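T-lymphoma invasion and metastasis-inducing protein 1 (Homo sapiens, PDB 4K2P) probably binds phosphoinositides and partner proteins such as Par-3 through its PH and coiled-coil-extension region, consistent with a role in signalling at tight junctions. Local coordinates at residues E52-G55 with R56-I59; L207-P210 with K211-L214. The protein carries 5 engineered substitutions. All coordinates share one frame; numbering follows the deposited sequence.

Contact 1 of 2, residues E52-G55 with R56-I59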
ATOM      1  N   GLU A  52      17.772  12.972 -12.477  1.00 34.18           N
ATOM      2  CA  GLU A  52      17.516  14.206 -13.217  1.00 37.16           C
ATOM      3  C   GLU A  52      18.344  14.263 -14.487  1.00 35.29           C
ATOM      4  O   GLU A  52      19.504  13.843 -14.507  1.00 37.04           O
ATOM      5  CB  GLU A  52      17.818  15.435 -12.360  1.00 46.10           C
ATOM      6  CG  GLU A  52      16.825  15.660 -11.227  1.00 52.13           C
ATOM      7  CD  GLU A  52      17.109  16.929 -10.436  1.00 60.13           C
ATOM      8  OE1 GLU A  52      18.100  17.631 -10.746  1.00 62.39           O
ATOM      9  OE2 GLU A  52      16.336  17.226  -9.500  1.00 63.66           O
ATOM     10  N   SER A  53      17.745  14.793 -15.546  1.00 33.42           N
ATOM     11  CA  SER A  53      18.461  15.031 -16.796  1.00 35.79           C
ATOM     12  C   SER A  53      19.378  16.243 -16.689  1.00 38.95           C
ATOM     13  O   SER A  53      18.991  17.256 -16.112  1.00 40.37           O
ATOM     14  CB  SER A  53      17.467  15.228 -17.941  1.00 35.70           C
ATOM     15  OG  SER A  53      18.142  15.394 -19.166  1.00 36.73           O
ATOM     16  N   ASP A  54      20.587  16.140 -17.241  1.00 40.18           N
ATOM     17  CA  ASP A  54      21.491  17.288 -17.325  1.00 44.36           C
ATOM     18  C   ASP A  54      21.283  18.047 -18.641  1.00 47.39           C
ATOM     19  O   ASP A  54      22.014  18.991 -18.951  1.00 50.67           O
ATOM     20  CB  ASP A  54      22.954  16.844 -17.180  1.00 46.08           C
ATOM     21  CG  ASP A  54      23.446  16.026 -18.359  1.00 47.95           C
ATOM     22  OD1 ASP A  54      22.629  15.651 -19.221  1.00 48.93           O
ATOM     23  OD2 ASP A  54      24.659  15.741 -18.416  1.00 48.82           O
ATOM     24  N   GLY A  55      20.287  17.616 -19.414  1.00 46.21           N
ATOM     25  CA  GLY A  55      19.878  18.317 -20.621  1.00 48.70           C
ATOM     26  C   GLY A  55      20.722  18.087 -21.864  1.00 51.08           C
ATOM     27  O   GLY A  55      20.509  18.748 -22.884  1.00 55.40           O
ATOM     28  N   ARG A  56      21.690  17.180 -21.797  1.00 49.46           N
ATOM     29  CA  ARG A  56      22.530  16.925 -22.963  1.00 49.62           C
ATOM     30  C   ARG A  56      23.020  15.480 -23.097  1.00 47.98           C
ATOM     31  O   ARG A  56      23.494  15.092 -24.162  1.00 49.85           O
ATOM     32  CB  ARG A  56      23.721  17.876 -22.945  1.00 52.31           C
ATOM     33  CG  ARG A  56      24.684  17.639 -21.820  1.00 52.40           C
ATOM     34  CD  ARG A  56      25.779  18.675 -21.832  1.00 54.91           C
ATOM     35  NE  ARG A  56      26.677  18.474 -20.707  1.00 56.43           N
ATOM     36  CZ  ARG A  56      26.528  19.023 -19.507  1.00 58.44           C
ATOM     37  NH1 ARG A  56      25.507  19.832 -19.245  1.00 59.17           N
ATOM     38  NH2 ARG A  56      27.415  18.751 -18.564  1.00 59.87           N
ATOM     39  N   SER A  57      22.918  14.686 -22.034  1.00 45.54           N
ATOM     40  CA  SER A  57      23.317  13.283 -22.102  1.00 47.54           C
ATOM     41  C   SER A  57      22.175  12.406 -21.631  1.00 42.91           C
ATOM     42  O   SER A  57      21.285  12.857 -20.909  1.00 43.69           O
ATOM     43  CB  SER A  57      24.558  13.012 -21.250  1.00 54.29           C
ATOM     44  OG  SER A  57      24.249  13.096 -19.869  1.00 56.37           O
ATOM     45  N   GLY A  58      22.201  11.146 -22.038  1.00 40.15           N
ATOM     46  CA  GLY A  58      21.208  10.199 -21.580  1.00 36.26           C
ATOM     47  C   GLY A  58      21.524   9.716 -20.178  1.00 35.89           C
ATOM     48  O   GLY A  58      22.549  10.081 -19.596  1.00 37.28           O
ATOM     49  N   ILE A  59      20.664   8.853 -19.660  1.00 35.86           N
ATOM     50  CA  ILE A  59      20.782   8.357 -18.297  1.00 38.26           C
ATOM     51  C   ILE A  59      21.031   6.858 -18.394  1.00 44.29           C
ATOM     52  O   ILE A  59      20.271   6.140 -19.028  1.00 42.98           O
ATOM     53  CB  ILE A  59      19.505   8.663 -17.471  1.00 42.50           C
ATOM     54  CG1 ILE A  59      19.455  10.148 -17.116  1.00 40.88           C
ATOM     55  CG2 ILE A  59      19.440   7.823 -16.189  1.00 42.35           C
ATOM     56  CD1 ILE A  59      18.070  10.672 -16.872  1.00 37.10           C
TER
HETATM   57  O   HOH W   1      18.806  12.828 -19.829  1.00 42.98           O
HETATM   58  O   HOH W   2      21.598  13.320 -18.057  1.00 39.28           O
HETATM   59  O   HOH W   3      22.832  21.151 -20.740  1.00 48.00           O
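The carboxylate of D54 accepts three hydrogen bonds from R56 and S57, two and three residues on, two of them on a single oxygen. OD1 of D54 takes the backbone N of S57 at 3.0 Å on its syn lone pair, and the N of R56 at 3.1 Å, which arrives from above the carboxylate plane, 52° out of it. The S57 hydroxyl completes the set, its OG donating to D54 OD2 at 3.0 Å. With chi1 at 68°, the D54 carboxylate lies between its own backbone N and carbonyl carbon, which puts it within reach of the R56 and S57 N-H groups. The R56 guanidinium adds only a charge interaction: D54 OD2 stands 3.9 Å above its plane, over its centre, with no N-H pointing at it. S53 OG accepts from G55 N at 3.1 Å, an ST turn, and a water joins S53 OG to S57 O. A second water links D54 N to the same carbonyl, so polar bridges hold the two arms together. The loop projects from the PH domain between strands 47-51 and 67-70, with E52 resting on Y39 and I59 on W40, both of strand 37-44.

Contact 2 of 2, residues L207-P210 with K211-L214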
ATOM      1  N   LEU A 207      -7.292  -6.140 -10.749  1.00 45.61           N
ATOM      2  CA  LEU A 207      -6.934  -5.896  -9.359  1.00 41.00           C
ATOM      3  C   LEU A 207      -8.169  -5.991  -8.462  1.00 39.20           C
ATOM      4  O   LEU A 207      -9.289  -5.816  -8.935  1.00 40.64           O
ATOM      5  CB  LEU A 207      -6.294  -4.516  -9.205  1.00 42.82           C
ATOM      6  CG  LEU A 207      -4.903  -4.273  -9.793  1.00 46.46           C
ATOM      7  CD1 LEU A 207      -4.447  -2.872  -9.425  1.00 47.88           C
ATOM      8  CD2 LEU A 207      -3.887  -5.303  -9.344  1.00 47.16           C
ATOM      9  N   PRO A 208      -7.966  -6.265  -7.161  1.00 36.95           N
ATOM     10  CA  PRO A 208      -9.090  -6.372  -6.221  1.00 37.01           C
ATOM     11  C   PRO A 208      -9.824  -5.047  -6.070  1.00 35.09           C
ATOM     12  O   PRO A 208      -9.216  -4.000  -6.258  1.00 30.84           O
ATOM     13  CB  PRO A 208      -8.418  -6.779  -4.906  1.00 36.67           C
ATOM     14  CG  PRO A 208      -7.003  -6.355  -5.052  1.00 35.89           C
ATOM     15  CD  PRO A 208      -6.678  -6.523  -6.500  1.00 35.94           C
ATOM     16  N   ASN A 209     -11.105  -5.106  -5.718  1.00 38.04           N
ATOM     17  CA  ASN A 209     -11.964  -3.925  -5.667  1.00 39.92           C
ATOM     18  C   ASN A 209     -11.577  -2.953  -4.541  1.00 36.35           C
ATOM     19  O   ASN A 209     -11.585  -3.331  -3.377  1.00 33.23           O
ATOM     20  CB  ASN A 209     -13.422  -4.365  -5.505  1.00 45.19           C
ATOM     21  CG  ASN A 209     -14.402  -3.211  -5.622  1.00 52.21           C
ATOM     22  OD1 ASN A 209     -14.400  -2.294  -4.809  1.00 52.55           O
ATOM     23  ND2 ASN A 209     -15.244  -3.253  -6.648  1.00 58.30           N
ATOM     24  N   PRO A 210     -11.253  -1.688  -4.882  1.00 37.46           N
ATOM     25  CA  PRO A 210     -10.843  -0.744  -3.830  1.00 35.15           C
ATOM     26  C   PRO A 210     -11.968  -0.380  -2.855  1.00 34.25           C
ATOM     27  O   PRO A 210     -11.706  -0.198  -1.666  1.00 30.73           O
ATOM     28  CB  PRO A 210     -10.408   0.507  -4.617  1.00 37.20           C
ATOM     29  CG  PRO A 210     -10.348   0.105  -6.046  1.00 38.61           C
ATOM     30  CD  PRO A 210     -11.271  -1.051  -6.212  1.00 39.56           C
ATOM     31  N   LYS A 211     -13.191  -0.238  -3.356  1.00 37.48           N
ATOM     32  CA  LYS A 211     -14.325   0.121  -2.504  1.00 41.00           C
ATOM     33  C   LYS A 211     -14.585  -0.924  -1.420  1.00 36.40           C
ATOM     34  O   LYS A 211     -14.951  -0.578  -0.298  1.00 33.85           O
ATOM     35  CB  LYS A 211     -15.587   0.333  -3.341  1.00 50.48           C
ATOM     36  CG  LYS A 211     -15.621   1.658  -4.089  1.00 56.53           C
ATOM     37  CD  LYS A 211     -15.654   2.816  -3.099  1.00 59.53           C
ATOM     38  CE  LYS A 211     -16.494   3.983  -3.582  1.00 65.70           C
ATOM     39  NZ  LYS A 211     -15.989   4.628  -4.825  1.00 68.35           N
ATOM     40  N   ARG A 212     -14.390  -2.196  -1.750  1.00 36.17           N
ATOM     41  CA  ARG A 212     -14.553  -3.253  -0.760  1.00 37.53           C
ATOM     42  C   ARG A 212     -13.553  -3.120   0.374  1.00 32.38           C
ATOM     43  O   ARG A 212     -13.883  -3.392   1.522  1.00 31.29           O
ATOM     44  CB  ARG A 212     -14.398  -4.631  -1.395  1.00 43.54           C
ATOM     45  CG  ARG A 212     -15.637  -5.164  -2.068  1.00 53.29           C
ATOM     46  CD  ARG A 212     -15.446  -6.628  -2.409  1.00 58.65           C
ATOM     47  NE  ARG A 212     -16.557  -7.167  -3.188  1.00 64.18           N
ATOM     48  CZ  ARG A 212     -17.670  -7.661  -2.652  1.00 65.64           C
ATOM     49  NH1 ARG A 212     -17.830  -7.677  -1.334  1.00 64.27           N
ATOM     50  NH2 ARG A 212     -18.629  -8.137  -3.432  1.00 68.86           N
ATOM     51  N   LEU A 213     -12.328  -2.709   0.062  1.00 29.55           N
ATOM     52  CA  LEU A 213     -11.314  -2.574   1.099  1.00 26.23           C
ATOM     53  C   LEU A 213     -11.655  -1.426   2.029  1.00 27.22           C
ATOM     54  O   LEU A 213     -11.534  -1.556   3.249  1.00 28.21           O
ATOM     55  CB  LEU A 213      -9.923  -2.354   0.505  1.00 24.99           C
ATOM     56  CG  LEU A 213      -8.801  -2.111   1.521  1.00 24.33           C
ATOM     57  CD1 LEU A 213      -8.591  -3.330   2.419  1.00 24.98           C
ATOM     58  CD2 LEU A 213      -7.506  -1.740   0.825  1.00 26.15           C
ATOM     59  N   LEU A 214     -12.058  -0.297   1.459  1.00 28.92           N
ATOM     60  CA  LEU A 214     -12.310   0.891   2.269  1.00 32.55           C
ATOM     61  C   LEU A 214     -13.409   0.677   3.300  1.00 32.66           C
ATOM     62  O   LEU A 214     -13.403   1.307   4.355  1.00 34.43           O
ATOM     63  CB  LEU A 214     -12.666   2.081   1.384  1.00 37.04           C
ATOM     64  CG  LEU A 214     -11.443   2.801   0.831  1.00 37.88           C
ATOM     65  CD1 LEU A 214     -11.848   3.744  -0.275  1.00 40.14           C
ATOM     66  CD2 LEU A 214     -10.717   3.553   1.949  1.00 38.88           C
TER
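The flat carboxamide of N209 turns its oxygen toward the first turn of the helix, where OD1 accepts from the backbone N of R212 at 3.1 Å; the donor is tilted 33° from the carbonyl plane. The same OD1 has the N of K211 at 2.8 Å and, beside it, K211 CB at 3.2 Å. N209 is at the N-cap position of helix 210-214, and with CG opposite its backbone N (chi1 -173°) its OD1 can reach the R212 N-H. P210 fills the first helical position: an N-H there would have no acceptor one turn back in the helix, so a proline, with none to offer, forfeits no helix bond. Its carbonyl O receives L214 N at 3.1 Å, in the carbonyl plane, and a weak, bent bond from L213 N at the same 3.1 Å. L213, buried, lies between helix 168-203 (M190, F193) and helix 233-241 (V233, F236), joining the short helix to both. Chemically, the cap supplies a side-chain acceptor to a first-turn N-H that has none one turn back within the helix, and its partial negative charge would probably interact favourably with the positive end of the helix dipole.

Contacts 1 and 2 give two versions of one principle, in which a side-chain oxygen accepts from backbone N-H a short way ahead: from R56 and S57 in contact 1, from R212 in contact 2. At 52-59 the acceptor is a charged carboxylate in an irregular, turning loop; at 207-214 it is a neutral amide opening a helix. Their centres lie 40 Å apart and their nearest atoms about 27 Å, so neither touches the other. Contact 1 sits at the periphery of the PH domain, its centre 32 Å from that of the chain, whereas the centre of contact 2 lies about 12 Å from the centre of the chain, where the CC-Ex region meets strand 75-78 through L207 and P210 on Q77.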